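Long-range contacts in ethyl acetate hydrolase (Pseudomonas veronii, PDB 5EFZ), which hydrolyses ethyl acetate to ethanol and acetate, a step in the bacterial degradation of short-chain methyl ketones such as 2-butanone: residues G204-S209 with D262-L267; G215-A220 with F253-F258. All blocks are in the same frame, centred on the assembly; numbering follows the deposited sequence.

Contact 1 of 2, residues G204-S209 with D262-L267; sequences GLYRSS and DPNNLL. With EDO (1,2-ethanediol), chain L.
Gly204 and Tyr206, in the loop between helices 182-196 and 213-227, bind the N-terminal turn of helix 263-274, where Asp262 is the N-cap. The contact belongs to the helical region inserted between strands 170-174 and 296-300 of the alpha/beta-hydrolase sheet. Gly204 O accepts a nearly straight bond from Asn264 ND2 (3.0 Å, N-H...O angle 173°). The donor lies in the carbonyl plane, on a lone pair, and the acceptor lies in the amide plane of Asn264. The positive phi of Gly204 and the nearness of Asn264 OD1 both disfavour a side chain there. Tyr206 carries most of the contact. Its CG sits between the backbone N and the carbonyl carbon (chi1 47°), and the ring reaches across to the helix start. Tyr206 OH receives a bond from Asn264 N at 2.9 Å. Tyr206 OH donates to Asp262 OD1 at 2.5 Å, from above the carboxylate plane. One hydroxyl thus joins the N-cap side chain to a backbone N-H of the first turn. Pro263 CG lies over one ring face, a CH-pi contact 4.1 Å from the Tyr206 centroid. A phenylalanine here would keep the ring over Pro263 but would probably leave Asn264 N and Asp262 OD1 without their shared partner. Ser209 approaches Pro263 CD more loosely, through CA and CB. A 1,2-ethanediol molecule, probably from the crystallisation liquor, donates to Asn264 O. The other carboxylate oxygen, Asp262 OD2, makes the capping bond, accepting from Asn265 N at 3.0 Å.

Contact 2 of 2, residues G215-A220 with F253-F258; sequences GLERHA and FMKRYF
His219 and Phe258 form the aromatic part of this helix-helix contact in the helical region of the alpha/beta-hydrolase fold. The pair is T-shaped, with centroids 5.0 Å apart and planes at 88°. The His219 edge, led by CD2, points at one face of Phe258, offset toward the rim. His219 CG is anti to the backbone N (chi1 -170°), which swings the ring toward Phe258. His219 ND1 bonds to Leu191 O, which helps fix the ring's rotation. On its opposite face, Phe258 is met by Tyr257 CD1.

Apolar packing centres on Ala220. Ala220 CB lies 3.8 Å from Phe258 CD2 and, more loosely, faces Met254 CB. Ala220 CB and Leu216 CD1 also lie against the backbone carbonyl oxygens of Met254 and Phe258, respectively.

The charged pair lies at the partly exposed margin. Lys255 NZ makes a salt bridge with Glu217 OE1, with a weak hydrogen bond of 3.3 Å, and the extended lysine chain runs obliquely against the glutamate CG and CD.

Helices 213-227 and 246-258 approach to 8.4 Å between the segment axes, at 133° between their directions. Trp223 of helix 213-227 stacks on Phe258, and helix 182-196 touches His219 through Ile195.

How the contacts relate
The two contacts share a run of elements: the loop of contact 1 leads into helix 213-227 of contact 2, and helix 246-258 of contact 2 is followed by helix 263-274 of contact 1. Contact 2 is thus nested within the chain loop closed by contact 1. Contact 1 is partly buried and fastens a loop to a helix start, chiefly by polar bonds. Contact 2 is buried and joins two helices mainly through rings and apolar groups, with its ion pair at the margin. Contact 2 is nearer the probable active site: the Met254 side chain is about 9 Å from that of His334, whereas contact 1 lies away from the annotated sites. The two meet where Leu266 CD1 packs against Leu216 CD2 at 3.7 Å.

Contact 1 of 2, residues G204-S209 with D262-L267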
loop_
_atom_site.group_PDB
_atom_site.type_symbol
_atom_site.label_atom_id
_atom_site.label_comp_id
_atom_site.label_asym_id
_atom_site.label_seq_id
_atom_site.Cartn_x
_atom_site.Cartn_y
_atom_site.Cartn_z
ATOM N N GLY A 204 -4.298 -21.638 15.273
ATOM C CA GLY A 204 -2.937 -22.148 15.229
ATOM C C GLY A 204 -2.851 -23.657 15.261
ATOM O O GLY A 204 -1.747 -24.236 15.157
ATOM N N LEU A 205 -4.019 -24.302 15.362
ATOM C CA LEU A 205 -4.103 -25.763 15.448
ATOM C C LEU A 205 -4.500 -26.423 14.134
ATOM O O LEU A 205 -5.031 -27.531 14.139
ATOM C CB LEU A 205 -5.125 -26.168 16.525
ATOM C CG LEU A 205 -4.891 -25.636 17.937
ATOM C CD1 LEU A 205 -6.138 -25.903 18.746
ATOM C CD2 LEU A 205 -3.711 -26.349 18.565
ATOM N N TYR A 206 -4.257 -25.739 13.019
ATOM C CA TYR A 206 -4.610 -26.246 11.693
ATOM C C TYR A 206 -3.974 -27.592 11.413
ATOM O O TYR A 206 -2.873 -27.881 11.902
ATOM C CB TYR A 206 -4.190 -25.234 10.627
ATOM C CG TYR A 206 -2.775 -24.712 10.831
ATOM C CD1 TYR A 206 -1.671 -25.404 10.319
ATOM C CD2 TYR A 206 -2.548 -23.540 11.513
ATOM C CE1 TYR A 206 -0.375 -24.925 10.500
ATOM C CE2 TYR A 206 -1.263 -23.050 11.693
ATOM C CZ TYR A 206 -0.191 -23.757 11.200
ATOM O OH TYR A 206 1.087 -23.248 11.356
ATOM N N ARG A 207 -4.663 -28.420 10.618
ATOM C CA ARG A 207 -4.182 -29.769 10.351
ATOM C C ARG A 207 -2.898 -29.705 9.538
ATOM O O ARG A 207 -1.957 -30.438 9.806
ATOM C CB ARG A 207 -5.248 -30.615 9.630
ATOM C CG ARG A 207 -5.592 -30.186 8.209
ATOM C CD ARG A 207 -6.349 -31.294 7.444
ATOM N NE ARG A 207 -6.520 -30.900 6.049
ATOM C CZ ARG A 207 -7.494 -30.102 5.624
ATOM N NH1 ARG A 207 -8.382 -29.635 6.492
ATOM N NH2 ARG A 207 -7.577 -29.764 4.345
ATOM N N SER A 208 -2.847 -28.806 8.569
ATOM C CA SER A 208 -1.648 -28.650 7.766
ATOM C C SER A 208 -1.603 -27.250 7.200
ATOM O O SER A 208 -2.620 -26.548 7.187
ATOM C CB SER A 208 -1.602 -29.685 6.640
ATOM O OG SER A 208 -2.391 -29.271 5.538
ATOM N N SER A 209 -0.408 -26.840 6.751
ATOM C CA SER A 209 -0.189 -25.582 6.027
ATOM C C SER A 209 -1.237 -25.396 4.970
ATOM O O SER A 209 -1.870 -24.345 4.857
ATOM C CB SER A 209 1.202 -25.556 5.340
ATOM O OG SER A 209 1.194 -24.763 4.134
ATOM N N ASP A 262 4.521 -22.110 6.720
ATOM C CA ASP A 262 3.743 -22.441 7.909
ATOM C C ASP A 262 3.131 -21.183 8.534
ATOM O O ASP A 262 3.853 -20.267 8.888
ATOM C CB ASP A 262 4.625 -23.127 8.944
ATOM C CG ASP A 262 3.841 -23.502 10.189
ATOM O OD1 ASP A 262 2.932 -24.367 10.058
ATOM O OD2 ASP A 262 4.150 -22.948 11.280
ATOM N N PRO A 263 1.803 -21.144 8.682
ATOM C CA PRO A 263 1.156 -19.944 9.236
ATOM C C PRO A 263 1.700 -19.548 10.622
ATOM O O PRO A 263 1.959 -18.356 10.826
ATOM C CB PRO A 263 -0.329 -20.358 9.326
ATOM C CG PRO A 263 -0.518 -21.354 8.218
ATOM C CD PRO A 263 0.827 -22.102 8.116
ATOM N N ASN A 264 1.905 -20.505 11.533
ATOM C CA ASN A 264 2.418 -20.131 12.858
ATOM C C ASN A 264 3.808 -19.491 12.748
ATOM O O ASN A 264 4.086 -18.482 13.410
ATOM C CB ASN A 264 2.473 -21.323 13.804
ATOM C CG ASN A 264 1.081 -21.738 14.279
ATOM O OD1 ASN A 264 0.179 -20.899 14.407
ATOM N ND2 ASN A 264 0.896 -23.024 14.485
ATOM N N ASN A 265 4.687 -20.054 11.925
ATOM C CA ASN A 265 6.008 -19.397 11.734
ATOM C C ASN A 265 5.919 -17.968 11.153
ATOM O O ASN A 265 6.645 -17.037 11.574
ATOM C CB ASN A 265 6.908 -20.243 10.826
ATOM C CG ASN A 265 7.330 -21.547 11.458
ATOM O OD1 ASN A 265 7.184 -21.769 12.682
ATOM N ND2 ASN A 265 7.835 -22.459 10.614
ATOM N N LEU A 266 5.056 -17.761 10.169
ATOM C CA LEU A 266 4.893 -16.421 9.619
ATOM C C LEU A 266 4.417 -15.434 10.709
ATOM O O LEU A 266 4.879 -14.280 10.759
ATOM C CB LEU A 266 3.895 -16.430 8.435
ATOM C CG LEU A 266 4.375 -17.224 7.215
ATOM C CD1 LEU A 266 3.295 -17.215 6.119
ATOM C CD2 LEU A 266 5.669 -16.609 6.665
ATOM N N LEU A 267 3.508 -15.876 11.568
ATOM C CA LEU A 267 2.991 -14.999 12.635
ATOM C C LEU A 267 4.097 -14.683 13.658
ATOM O O LEU A 267 4.168 -13.563 14.186
ATOM C CB LEU A 267 1.784 -15.649 13.340
ATOM C CG LEU A 267 0.534 -15.869 12.462
ATOM C CD1 LEU A 267 -0.610 -16.412 13.338
ATOM C CD2 LEU A 267 0.096 -14.608 11.760
HETATM C C1 EDO L . 3.136 -19.198 17.022
HETATM O O1 EDO L . 2.988 -17.956 16.287
HETATM C C2 EDO L . 2.923 -19.076 18.542
HETATM O O2 EDO L . 3.031 -17.750 19.098
#

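Contact 2 of 2, residues G215-A220 with F253-F258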
loop_
_atom_site.group_PDB
_atom_site.type_symbol
_atom_site.label_atom_id
_atom_site.label_comp_id
_atom_site.label_asym_id
_atom_site.label_seq_id
_atom_site.Cartn_x
_atom_site.Cartn_y
_atom_site.Cartn_z
ATOM N N GLY A 215 -6.063 -18.114 3.575
ATOM C CA GLY A 215 -5.374 -17.084 4.331
ATOM C C GLY A 215 -4.012 -16.783 3.722
ATOM O O GLY A 215 -3.609 -15.621 3.623
ATOM N N LEU A 216 -3.298 -17.820 3.308
ATOM C CA LEU A 216 -1.962 -17.604 2.736
ATOM C C LEU A 216 -2.047 -16.848 1.377
ATOM O O LEU A 216 -1.190 -15.995 1.072
ATOM C CB LEU A 216 -1.215 -18.926 2.561
ATOM C CG LEU A 216 -0.744 -19.586 3.868
ATOM C CD1 LEU A 216 -0.274 -20.998 3.594
ATOM C CD2 LEU A 216 0.397 -18.763 4.520
ATOM N N GLU A 217 -3.039 -17.185 0.568
ATOM C CA GLU A 217 -3.252 -16.458 -0.694
ATOM C C GLU A 217 -3.606 -14.974 -0.449
ATOM O O GLU A 217 -3.145 -14.107 -1.181
ATOM C CB GLU A 217 -4.371 -17.125 -1.518
ATOM C CG GLU A 217 -3.939 -18.443 -2.182
ATOM C CD GLU A 217 -4.940 -18.946 -3.219
ATOM O OE1 GLU A 217 -5.921 -18.218 -3.550
ATOM O OE2 GLU A 217 -4.729 -20.080 -3.712
ATOM N N ARG A 218 -4.430 -14.683 0.569
ATOM C CA ARG A 218 -4.790 -13.273 0.863
ATOM C C ARG A 218 -3.552 -12.515 1.313
ATOM O O ARG A 218 -3.339 -11.342 0.969
ATOM C CB ARG A 218 -5.914 -13.183 1.943
ATOM C CG ARG A 218 -7.255 -13.810 1.523
ATOM C CD ARG A 218 -8.279 -13.888 2.715
ATOM N NE ARG A 218 -9.513 -14.622 2.369
ATOM C CZ ARG A 218 -10.056 -15.578 3.124
ATOM N NH1 ARG A 218 -9.477 -15.930 4.267
ATOM N NH2 ARG A 218 -11.174 -16.187 2.739
ATOM N N HIS A 219 -2.727 -13.211 2.095
ATOM C CA HIS A 219 -1.451 -12.699 2.564
ATOM C C HIS A 219 -0.561 -12.363 1.356
ATOM O O HIS A 219 0.012 -11.267 1.276
ATOM C CB HIS A 219 -0.821 -13.786 3.441
ATOM C CG HIS A 219 0.389 -13.368 4.225
ATOM N ND1 HIS A 219 0.296 -12.712 5.424
ATOM C CD2 HIS A 219 1.706 -13.582 3.996
ATOM C CE1 HIS A 219 1.520 -12.537 5.921
ATOM N NE2 HIS A 219 2.386 -13.038 5.068
ATOM N N ALA A 220 -0.501 -13.296 0.400
ATOM C CA ALA A 220 0.264 -13.066 -0.832
ATOM C C ALA A 220 -0.271 -11.873 -1.627
ATOM O O ALA A 220 0.510 -11.106 -2.197
ATOM C CB ALA A 220 0.264 -14.318 -1.714
ATOM N N PHE A 253 3.921 -16.309 -9.124
ATOM C CA PHE A 253 5.059 -15.855 -8.334
ATOM C C PHE A 253 4.656 -15.724 -6.846
ATOM O O PHE A 253 5.223 -16.384 -5.957
ATOM C CB PHE A 253 5.577 -14.506 -8.892
ATOM C CG PHE A 253 6.884 -14.026 -8.287
ATOM C CD1 PHE A 253 6.939 -13.541 -6.997
ATOM C CD2 PHE A 253 8.044 -14.007 -9.046
ATOM C CE1 PHE A 253 8.136 -13.085 -6.444
ATOM C CE2 PHE A 253 9.250 -13.548 -8.518
ATOM C CZ PHE A 253 9.299 -13.080 -7.211
ATOM N N MET A 254 3.681 -14.872 -6.566
ATOM C CA MET A 254 3.433 -14.449 -5.178
ATOM C C MET A 254 2.664 -15.504 -4.377
ATOM O O MET A 254 3.075 -15.849 -3.289
ATOM C CB MET A 254 2.656 -13.118 -5.157
ATOM C CG MET A 254 3.412 -11.924 -5.846
ATOM S SD MET A 254 4.877 -11.488 -4.892
ATOM C CE MET A 254 4.180 -10.984 -3.336
ATOM N N LYS A 255 1.531 -15.983 -4.897
ATOM C CA LYS A 255 0.818 -17.034 -4.177
ATOM C C LYS A 255 1.695 -18.281 -4.010
ATOM O O LYS A 255 1.714 -18.912 -2.963
ATOM C CB LYS A 255 -0.479 -17.401 -4.896
ATOM C CG LYS A 255 -1.549 -16.308 -4.796
ATOM C CD LYS A 255 -2.877 -16.727 -5.430
ATOM C CE LYS A 255 -3.913 -15.612 -5.293
ATOM N NZ LYS A 255 -5.180 -16.024 -5.943
ATOM N N ARG A 256 2.420 -18.621 -5.066
ATOM C CA ARG A 256 3.266 -19.816 -5.047
ATOM C C ARG A 256 4.371 -19.698 -3.990
ATOM O O ARG A 256 4.719 -20.690 -3.344
ATOM C CB ARG A 256 3.857 -20.053 -6.444
ATOM C CG ARG A 256 4.766 -21.261 -6.564
ATOM C CD ARG A 256 5.181 -21.533 -8.029
ATOM N NE ARG A 256 4.022 -21.936 -8.830
ATOM C CZ ARG A 256 3.821 -21.623 -10.111
ATOM N NH1 ARG A 256 4.723 -20.920 -10.792
ATOM N NH2 ARG A 256 2.722 -22.040 -10.724
ATOM N N TYR A 257 4.888 -18.490 -3.792
ATOM C CA TYR A 257 5.957 -18.245 -2.809
ATOM C C TYR A 257 5.472 -18.579 -1.390
ATOM O O TYR A 257 6.161 -19.267 -0.631
ATOM C CB TYR A 257 6.444 -16.777 -2.880
ATOM C CG TYR A 257 7.452 -16.429 -1.785
ATOM C CD1 TYR A 257 7.067 -15.722 -0.671
ATOM C CD2 TYR A 257 8.777 -16.838 -1.884
ATOM C CE1 TYR A 257 7.977 -15.447 0.362
ATOM C CE2 TYR A 257 9.695 -16.561 -0.867
ATOM C CZ TYR A 257 9.277 -15.858 0.237
ATOM O OH TYR A 257 10.169 -15.566 1.247
ATOM N N PHE A 258 4.291 -18.096 -1.035
ATOM C CA PHE A 258 3.783 -18.279 0.325
ATOM C C PHE A 258 3.056 -19.602 0.533
ATOM O O PHE A 258 2.905 -20.023 1.671
ATOM C CB PHE A 258 2.837 -17.132 0.725
ATOM C CG PHE A 258 3.560 -15.836 1.028
ATOM C CD1 PHE A 258 4.315 -15.717 2.193
ATOM C CD2 PHE A 258 3.517 -14.764 0.140
ATOM C CE1 PHE A 258 5.009 -14.524 2.481
ATOM C CE2 PHE A 258 4.196 -13.556 0.424
ATOM C CZ PHE A 258 4.960 -13.464 1.584
#